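Local coordinates for acarbose Kinase Mak1 (Uncultured bacterium, PDB 6WB4), which phosphorylates the antidiabetic drug acarbose, probably with ATP as phosphate donor, as a carbohydrate kinase of the pfkB (ribokinase) family, at residues B[174-186]-B[194-208]. Numbering follows the deposited sequence.
Sequences GRSTSTDLHDWDG and FAYGADYVFVSAAAL. With AC1 (4,6-dideoxy-4-{[(1S,4R,5S,6S)-4,5,6-trihydroxy-3-(hydroxymethyl)cyclohex-2-en-1-yl]amino}-alpha-D-glucopyranose), chain D; ATP (adenosine-5'-triphosphate), chain H.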
# COMPACT_ATOMS: atom_id res chain seq x y z
N GLY B 174 11.17 -29.27 25.52
CA GLY B 174 10.62 -29.00 26.85
C GLY B 174 10.28 -27.55 27.15
O GLY B 174 10.29 -27.13 28.31
N ARG B 175 9.98 -26.76 26.12
CA ARG B 175 9.48 -25.41 26.34
C ARG B 175 7.96 -25.44 26.33
O ARG B 175 7.35 -26.26 25.64
CB ARG B 175 9.98 -24.44 25.26
CG ARG B 175 11.48 -24.43 25.07
CD ARG B 175 12.18 -24.13 26.39
NE ARG B 175 13.62 -23.95 26.23
CZ ARG B 175 14.45 -23.68 27.23
NH1 ARG B 175 13.98 -23.56 28.47
NH2 ARG B 175 15.74 -23.52 26.99
N SER B 176 7.34 -24.56 27.12
CA SER B 176 5.89 -24.39 27.03
C SER B 176 5.62 -23.61 25.75
O SER B 176 6.41 -22.74 25.33
CB SER B 176 5.32 -23.67 28.24
OG SER B 176 5.86 -22.36 28.35
N THR B 177 4.50 -23.92 25.11
CA THR B 177 4.20 -23.37 23.81
C THR B 177 2.81 -22.77 23.79
O THR B 177 1.94 -23.16 24.56
CB THR B 177 4.34 -24.46 22.72
OG1 THR B 177 3.57 -25.62 23.10
CG2 THR B 177 5.80 -24.88 22.59
N SER B 178 2.62 -21.79 22.91
CA SER B 178 1.29 -21.23 22.67
C SER B 178 1.12 -20.96 21.19
O SER B 178 2.11 -20.98 20.43
CB SER B 178 1.08 -19.95 23.49
OG SER B 178 2.01 -18.94 23.12
N THR B 179 -0.12 -20.75 20.76
CA THR B 179 -0.40 -20.37 19.38
C THR B 179 -1.76 -19.69 19.28
O THR B 179 -2.64 -19.92 20.12
CB THR B 179 -0.37 -21.58 18.41
OG1 THR B 179 -0.49 -21.11 17.06
CG2 THR B 179 -1.52 -22.54 18.71
N ASP B 180 -1.95 -18.87 18.26
CA ASP B 180 -3.21 -18.18 18.07
C ASP B 180 -3.82 -18.60 16.73
O ASP B 180 -3.36 -18.19 15.67
CB ASP B 180 -3.00 -16.66 18.11
CG ASP B 180 -4.31 -15.89 18.15
OD1 ASP B 180 -5.37 -16.48 17.88
OD2 ASP B 180 -4.26 -14.68 18.44
N LEU B 181 -4.86 -19.41 16.80
CA LEU B 181 -5.46 -19.99 15.59
C LEU B 181 -6.28 -18.97 14.80
O LEU B 181 -6.62 -19.21 13.64
CB LEU B 181 -6.34 -21.18 15.98
CG LEU B 181 -5.57 -22.29 16.67
CD1 LEU B 181 -6.48 -23.44 16.99
CD2 LEU B 181 -4.44 -22.76 15.77
N HIS B 182 -6.54 -17.83 15.42
CA HIS B 182 -7.37 -16.79 14.83
C HIS B 182 -8.71 -17.35 14.35
O HIS B 182 -9.29 -18.21 15.01
CB HIS B 182 -6.62 -16.11 13.68
CG HIS B 182 -5.31 -15.53 14.11
ND1 HIS B 182 -5.22 -14.44 14.96
CD2 HIS B 182 -4.04 -15.92 13.86
CE1 HIS B 182 -3.94 -14.18 15.19
NE2 HIS B 182 -3.21 -15.06 14.53
N ASP B 183 -9.20 -16.85 13.22
CA ASP B 183 -10.47 -17.32 12.71
C ASP B 183 -10.31 -18.71 12.09
O ASP B 183 -10.02 -18.85 10.90
CB ASP B 183 -11.03 -16.33 11.69
CG ASP B 183 -10.04 -16.02 10.59
OD1 ASP B 183 -8.83 -16.10 10.88
OD2 ASP B 183 -10.46 -15.73 9.45
N TRP B 184 -10.51 -19.73 12.90
CA TRP B 184 -10.42 -21.12 12.46
C TRP B 184 -11.80 -21.72 12.58
O TRP B 184 -12.49 -21.49 13.57
CB TRP B 184 -9.39 -21.89 13.30
CG TRP B 184 -9.22 -23.34 12.90
CD1 TRP B 184 -9.04 -23.82 11.64
CD2 TRP B 184 -9.20 -24.48 13.77
NE1 TRP B 184 -8.92 -25.19 11.67
CE2 TRP B 184 -9.01 -25.62 12.96
CE3 TRP B 184 -9.34 -24.65 15.15
CZ2 TRP B 184 -8.95 -26.91 13.49
CZ3 TRP B 184 -9.27 -25.93 15.68
CH2 TRP B 184 -9.08 -27.04 14.85
N ASP B 185 -12.24 -22.48 11.57
CA ASP B 185 -13.60 -23.00 11.57
C ASP B 185 -13.73 -24.27 12.40
O ASP B 185 -14.83 -24.73 12.68
CB ASP B 185 -14.09 -23.29 10.14
CG ASP B 185 -13.11 -24.12 9.33
OD1 ASP B 185 -12.40 -24.96 9.92
OD2 ASP B 185 -13.09 -23.96 8.09
N GLY B 186 -12.58 -24.84 12.76
CA GLY B 186 -12.57 -26.06 13.54
C GLY B 186 -12.58 -27.28 12.64
O GLY B 186 -12.61 -28.41 13.12
N PHE B 194 -1.12 -27.10 14.83
CA PHE B 194 -1.00 -26.06 15.84
C PHE B 194 -2.03 -26.25 16.95
O PHE B 194 -1.72 -26.10 18.14
CB PHE B 194 -1.18 -24.68 15.20
CG PHE B 194 -0.18 -24.36 14.13
CD1 PHE B 194 1.05 -23.83 14.45
CD2 PHE B 194 -0.49 -24.56 12.79
CE1 PHE B 194 1.96 -23.51 13.45
CE2 PHE B 194 0.41 -24.24 11.80
CZ PHE B 194 1.64 -23.72 12.13
N ALA B 195 -3.26 -26.57 16.56
CA ALA B 195 -4.34 -26.78 17.51
C ALA B 195 -4.05 -27.94 18.45
O ALA B 195 -4.38 -27.88 19.63
CB ALA B 195 -5.65 -27.02 16.78
N TYR B 196 -3.43 -29.00 17.93
CA TYR B 196 -3.18 -30.21 18.73
C TYR B 196 -1.77 -30.23 19.30
O TYR B 196 -1.41 -31.14 20.05
CB TYR B 196 -3.41 -31.48 17.90
CG TYR B 196 -4.76 -31.58 17.24
CD1 TYR B 196 -5.88 -30.94 17.77
CD2 TYR B 196 -4.93 -32.32 16.08
CE1 TYR B 196 -7.11 -31.04 17.16
CE2 TYR B 196 -6.16 -32.43 15.46
CZ TYR B 196 -7.25 -31.78 16.00
OH TYR B 196 -8.47 -31.89 15.38
N GLY B 197 -0.97 -29.25 18.92
CA GLY B 197 0.45 -29.29 19.23
C GLY B 197 0.94 -28.29 20.27
O GLY B 197 2.09 -28.37 20.70
N ALA B 198 0.08 -27.37 20.69
CA ALA B 198 0.52 -26.34 21.63
C ALA B 198 -0.09 -26.53 23.01
O ALA B 198 -1.18 -27.07 23.16
CB ALA B 198 0.19 -24.95 21.10
N ASP B 199 0.63 -26.06 24.03
CA ASP B 199 0.19 -26.18 25.41
C ASP B 199 -0.95 -25.20 25.69
O ASP B 199 -1.92 -25.54 26.36
CB ASP B 199 1.36 -25.94 26.37
CG ASP B 199 2.49 -26.95 26.18
OD1 ASP B 199 2.22 -28.17 26.23
OD2 ASP B 199 3.65 -26.53 25.96
N TYR B 200 -0.82 -23.97 25.21
CA TYR B 200 -1.85 -22.96 25.42
C TYR B 200 -2.41 -22.54 24.07
O TYR B 200 -1.71 -21.94 23.26
CB TYR B 200 -1.32 -21.75 26.18
CG TYR B 200 -0.27 -22.08 27.23
CD1 TYR B 200 -0.46 -23.12 28.13
CD2 TYR B 200 0.90 -21.35 27.32
CE1 TYR B 200 0.49 -23.43 29.08
CE2 TYR B 200 1.86 -21.65 28.27
CZ TYR B 200 1.65 -22.69 29.15
OH TYR B 200 2.60 -23.00 30.09
N VAL B 201 -3.68 -22.86 23.82
CA VAL B 201 -4.28 -22.58 22.52
C VAL B 201 -5.24 -21.40 22.60
O VAL B 201 -6.10 -21.34 23.48
CB VAL B 201 -5.04 -23.81 21.98
CG1 VAL B 201 -5.75 -23.49 20.66
CG2 VAL B 201 -4.11 -25.02 21.85
N PHE B 202 -5.06 -20.44 21.69
CA PHE B 202 -5.96 -19.30 21.58
C PHE B 202 -6.67 -19.37 20.23
O PHE B 202 -6.05 -19.69 19.21
CB PHE B 202 -5.21 -17.97 21.72
CG PHE B 202 -4.50 -17.80 23.04
CD1 PHE B 202 -3.22 -18.32 23.22
CD2 PHE B 202 -5.10 -17.14 24.10
CE1 PHE B 202 -2.56 -18.17 24.44
CE2 PHE B 202 -4.45 -16.99 25.32
CZ PHE B 202 -3.18 -17.50 25.49
N VAL B 203 -7.96 -19.07 20.21
CA VAL B 203 -8.70 -19.09 18.96
C VAL B 203 -9.85 -18.09 18.99
O VAL B 203 -10.42 -17.81 20.04
CB VAL B 203 -9.24 -20.50 18.65
CG1 VAL B 203 -10.19 -20.97 19.75
CG2 VAL B 203 -9.92 -20.55 17.27
N SER B 204 -10.15 -17.52 17.82
CA SER B 204 -11.26 -16.59 17.66
C SER B 204 -12.58 -17.34 17.60
O SER B 204 -12.63 -18.47 17.11
CB SER B 204 -11.08 -15.76 16.39
OG SER B 204 -12.19 -14.90 16.19
N ALA B 205 -13.63 -16.72 18.12
CA ALA B 205 -14.97 -17.31 18.01
C ALA B 205 -15.57 -17.08 16.63
O ALA B 205 -16.46 -17.82 16.21
CB ALA B 205 -15.88 -16.74 19.08
N ALA B 206 -15.07 -16.05 15.95
CA ALA B 206 -15.67 -15.51 14.72
C ALA B 206 -16.14 -16.54 13.69
O ALA B 206 -17.21 -16.38 13.10
CB ALA B 206 -14.68 -14.55 14.07
N ALA B 207 -15.37 -17.60 13.50
CA ALA B 207 -15.67 -18.58 12.46
C ALA B 207 -15.92 -19.96 13.04
O ALA B 207 -15.84 -20.97 12.33
CB ALA B 207 -14.53 -18.63 11.44
N LEU B 208 -16.21 -20.01 14.33
CA LEU B 208 -16.27 -21.26 15.07
C LEU B 208 -17.66 -21.88 15.07
O LEU B 208 -18.54 -21.45 15.81
CB LEU B 208 -15.78 -21.03 16.50
CG LEU B 208 -14.85 -22.06 17.15
CD1 LEU B 208 -13.76 -22.55 16.21
CD2 LEU B 208 -14.22 -21.40 18.36
C1 AC1 D . -4.90 -17.05 9.27
O2 AC1 D . -7.22 -16.86 8.59
C2 AC1 D . -6.19 -16.25 9.39
C4A AC1 D . -5.55 -9.19 9.99
C3 AC1 D . -6.01 -14.80 8.98
O3 AC1 D . -7.17 -14.07 9.41
C4 AC1 D . -4.75 -14.16 9.58
N4A AC1 D . -4.37 -13.01 8.78
C5 AC1 D . -3.55 -15.11 9.68
O5 AC1 D . -3.92 -16.42 10.10
C6 AC1 D . -2.53 -14.60 10.69
C1B AC1 D . -5.13 -11.77 8.89
C2B AC1 D . -4.33 -10.58 8.34
O2B AC1 D . -3.03 -11.00 7.91
C3B AC1 D . -4.19 -9.44 9.35
O3B AC1 D . -3.69 -8.25 8.72
O4 AC1 D . -5.57 -7.99 10.76
C5B AC1 D . -5.75 -10.38 10.86
C7B AC1 D . -5.60 -11.59 10.31
C6B AC1 D . -6.06 -10.26 12.33
O6B AC1 D . -5.20 -11.16 13.05
PG ATP H . -7.17 -10.48 15.69
O1G ATP H . -7.73 -9.21 15.09
O2G ATP H . -7.50 -11.74 14.93
O3G ATP H . -5.73 -10.37 16.13
PB ATP H . -9.56 -10.99 17.10
O1B ATP H . -10.29 -10.00 16.22
O2B ATP H . -9.73 -12.47 16.87
O3B ATP H . -7.98 -10.64 17.07
PA ATP H . -11.44 -10.62 19.16
O1A ATP H . -12.01 -12.02 19.11
O2A ATP H . -12.16 -9.49 18.46
O3A ATP H . -9.92 -10.67 18.63
O5' ATP H . -11.22 -10.21 20.71
C5' ATP H . -10.09 -10.70 21.43
C4' ATP H . -10.14 -10.31 22.91
O4' ATP H . -9.90 -8.90 23.08
C3' ATP H . -11.47 -10.61 23.57
O3' ATP H . -11.41 -11.82 24.33
C2' ATP H . -11.74 -9.44 24.49
O2' ATP H . -11.44 -9.77 25.85
C1' ATP H . -10.84 -8.32 23.99
N9 ATP H . -11.74 -7.43 23.23
C8 ATP H . -11.85 -7.38 21.88
N7 ATP H . -12.77 -6.47 21.49
C5 ATP H . -13.27 -5.92 22.61
C6 ATP H . -14.28 -4.88 22.92
N6 ATP H . -14.95 -4.25 21.93
N1 ATP H . -14.51 -4.59 24.22
C2 ATP H . -13.84 -5.22 25.22
N3 ATP H . -12.92 -6.17 25.01
C4 ATP H . -12.59 -6.55 23.75
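With chi1 at 52°, Thr177 holds OG1 between its own N and carbonyl carbon, and Asp199, whose CG lies anti to its carbonyl carbon (chi1 -60°), swings its carboxylate back to meet it. Asp199 OD2 takes the N-H of Thr177 (N to OD2, 2.9 Å) on its anti lone pair and is approached more weakly by OG1, while Asp199 N returns a bond to Thr177 OG1 at 3.1 Å. OD1 of the same carboxylate is salt-bridged to Arg223.

From here strands 176-180 and 200-204 run parallel. Tyr200 N binds Thr177 O, Thr179 N binds Tyr200 O, and Phe202 N reaches Thr179 O at 2.9 Å, almost in line with the carbonyl bond. The ladder continues at Leu181, whose N-H points almost straight at Phe202 O (168°). Asp180 OD1 accepts from His182 N, an Asx turn, and Ser204 N bonds to His182 O from above the carbonyl plane.

On the face of Thr179 and Val201, Leu181 reaches helix 192-195 with both methyls: CD1 packs on Ala195 CB and Val201 CG1 (both 3.7 Å), CD2 on Phe194 CB. Trp184 sets the six-membered end of its indole against the same Ala195 CB. Helix 265-280 covers Ser178, Asp180 and Phe202 on the other face.

At the ligands, Asp183 OD1 accepts a hydrogen bond from O3 of the bound acarbose unit AC1 at 3.0 Å, and Ser204 OG lies 3.5 Å from ATP O2B. This is a beta-alpha-beta unit of the ribokinase-type fold, with residues near the C-terminal ends of its strands lining the sugar and nucleotide pockets.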